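Local structure of probable chitinase A (Chromobacterium violaceum, 4TX8) at residues Ser187-Leu190 with Thr194-Gln197. The protein probably hydrolyses internal glycosidic linkages in chitin, as a family 18 glycoside hydrolase that also carries a carbohydrate-binding module, probably for chitin. Numbering follows the deposited sequence.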
ATOM      1  N   SER A 187      -3.697   9.452 -13.591  1.00 36.61           N
ATOM      2  CA  SER A 187      -3.374   9.244 -14.998  1.00 42.85           C
ATOM      3  C   SER A 187      -2.229  10.150 -15.425  1.00 45.30           C
ATOM      4  O   SER A 187      -2.449  11.287 -15.838  1.00 50.25           O
ATOM      5  CB  SER A 187      -4.599   9.494 -15.882  1.00 48.06           C
ATOM      6  OG  SER A 187      -5.669   8.624 -15.543  1.00 50.78           O
ATOM      7  N   VAL A 188      -1.006   9.642 -15.318  1.00 43.40           N
ATOM      8  CA  VAL A 188       0.180  10.412 -15.671  1.00 47.33           C
ATOM      9  C   VAL A 188       0.543  10.249 -17.145  1.00 49.75           C
ATOM     10  O   VAL A 188       0.537   9.138 -17.673  1.00 52.95           O
ATOM     11  CB  VAL A 188       1.385   9.998 -14.807  1.00 46.85           C
ATOM     12  CG1 VAL A 188       2.582  10.888 -15.096  1.00 48.70           C
ATOM     13  CG2 VAL A 188       1.017  10.057 -13.335  1.00 45.54           C
ATOM     14  N   THR A 189       0.852  11.358 -17.810  1.00 51.77           N
ATOM     15  CA  THR A 189       1.326  11.310 -19.189  1.00 54.49           C
ATOM     16  C   THR A 189       2.829  11.556 -19.261  1.00 53.30           C
ATOM     17  O   THR A 189       3.315  12.623 -18.883  1.00 50.91           O
ATOM     18  CB  THR A 189       0.612  12.344 -20.084  1.00 57.77           C
ATOM     19  OG1 THR A 189       0.739  13.648 -19.505  1.00 59.21           O
ATOM     20  CG2 THR A 189      -0.862  11.997 -20.239  1.00 58.81           C
ATOM     21  N   LEU A 190       3.559  10.558 -19.746  1.00 53.06           N
ATOM     22  CA  LEU A 190       4.996  10.678 -19.958  1.00 49.89           C
ATOM     23  C   LEU A 190       5.341  10.210 -21.363  1.00 50.63           C
ATOM     24  O   LEU A 190       5.968   9.167 -21.546  1.00 50.05           O
ATOM     25  CB  LEU A 190       5.771   9.868 -18.920  1.00 48.12           C
ATOM     26  CG  LEU A 190       5.622  10.304 -17.462  1.00 47.69           C
ATOM     27  CD1 LEU A 190       6.420   9.384 -16.555  1.00 46.44           C
ATOM     28  CD2 LEU A 190       6.059  11.749 -17.283  1.00 45.47           C
ATOM     29  N   THR A 194       9.559  16.619 -22.634  1.00 52.39           N
ATOM     30  CA  THR A 194       9.003  17.801 -21.985  1.00 53.53           C
ATOM     31  C   THR A 194       8.141  17.422 -20.788  1.00 50.43           C
ATOM     32  O   THR A 194       8.161  18.090 -19.753  1.00 50.89           O
ATOM     33  CB  THR A 194       8.153  18.634 -22.958  1.00 57.41           C
ATOM     34  OG1 THR A 194       8.839  18.757 -24.210  1.00 62.20           O
ATOM     35  CG2 THR A 194       7.889  20.017 -22.380  1.00 58.93           C
ATOM     36  N   GLN A 195       7.381  16.345 -20.934  1.00 47.30           N
ATOM     37  CA  GLN A 195       6.506  15.895 -19.863  1.00 46.91           C
ATOM     38  C   GLN A 195       7.326  15.266 -18.744  1.00 41.85           C
ATOM     39  O   GLN A 195       7.014  15.438 -17.565  1.00 38.13           O
ATOM     40  CB  GLN A 195       5.464  14.916 -20.402  1.00 48.28           C
ATOM     41  CG  GLN A 195       4.512  15.563 -21.399  1.00 52.33           C
ATOM     42  CD  GLN A 195       3.541  14.582 -22.014  1.00 53.99           C
ATOM     43  OE1 GLN A 195       3.774  13.374 -22.010  1.00 57.72           O
ATOM     44  NE2 GLN A 195       2.441  15.099 -22.547  1.00 55.20           N
ATOM     45  N   VAL A 196       8.381  14.550 -19.125  1.00 41.93           N
ATOM     46  CA  VAL A 196       9.321  13.984 -18.165  1.00 40.62           C
ATOM     47  C   VAL A 196       9.895  15.082 -17.273  1.00 40.07           C
ATOM     48  O   VAL A 196       9.942  14.936 -16.052  1.00 40.39           O
ATOM     49  CB  VAL A 196      10.472  13.235 -18.875  1.00 42.55           C
ATOM     50  CG1 VAL A 196      11.588  12.902 -17.892  1.00 42.56           C
ATOM     51  CG2 VAL A 196       9.949  11.974 -19.550  1.00 39.58           C
ATOM     52  N   GLN A 197      10.307  16.188 -17.886  1.00 41.43           N
ATOM     53  CA  GLN A 197      10.881  17.298 -17.136  0.59 40.88           C
ATOM     54  C   GLN A 197       9.864  17.934 -16.190  1.00 39.51           C
ATOM     55  O   GLN A 197      10.201  18.278 -15.056  1.00 38.91           O
ATOM     56  CB  GLN A 197      11.451  18.348 -18.089  0.59 42.63           C
ATOM     57  CG  GLN A 197      12.700  17.883 -18.818  0.59 44.61           C
ATOM     58  CD  GLN A 197      13.764  17.366 -17.867  0.59 44.58           C
ATOM     59  OE1 GLN A 197      14.158  16.201 -17.932  0.59 40.17           O
ATOM     60  NE2 GLN A 197      14.235  18.232 -16.977  0.59 46.84           N
TER
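In the βα loop between strand 176-182 and helix 193-210, T189 and L190 pack against Q195 and V196 in the first turn of the helix, a worked example of a loop meeting the helix it leads into. The polar half of the contact belongs to Q195. Its first torsion sets CG beside the backbone N and anti to the carbonyl carbon (chi1 -65°), and from there the extended chain brings the amide up to T189. The CB of Q195 lies 3.5 Å from the carbonyl O of T189, and the amide carbon CD is 3.7 Å from that same oxygen. T189 presents its hydroxyl as well, with OG1 3.9 Å from CD of Q195. Near the start of the helix, the side-chain OD1 of N192 accepts a hydrogen bond from the backbone N of Q195.

All this takes place in the TIM barrel of the GH18 domain. The apolar half is carried by L190. Although its CB points away from the helix, the branch CD2 returns to it, lying 3.8 Å from the carbonyl O of Q195 and 4.1 Å from CA of V196, so that, within the contact, the methyl meets the helix mainly through its backbone. F199, further along the same helix, and L235 of helix 230-246 also touch the leucine side chain. The neighbouring helix grips the loop by a polar bond too, since ND2 of N234 donates to the backbone O of L190, while the side chain of V196 packs against N234 and A238.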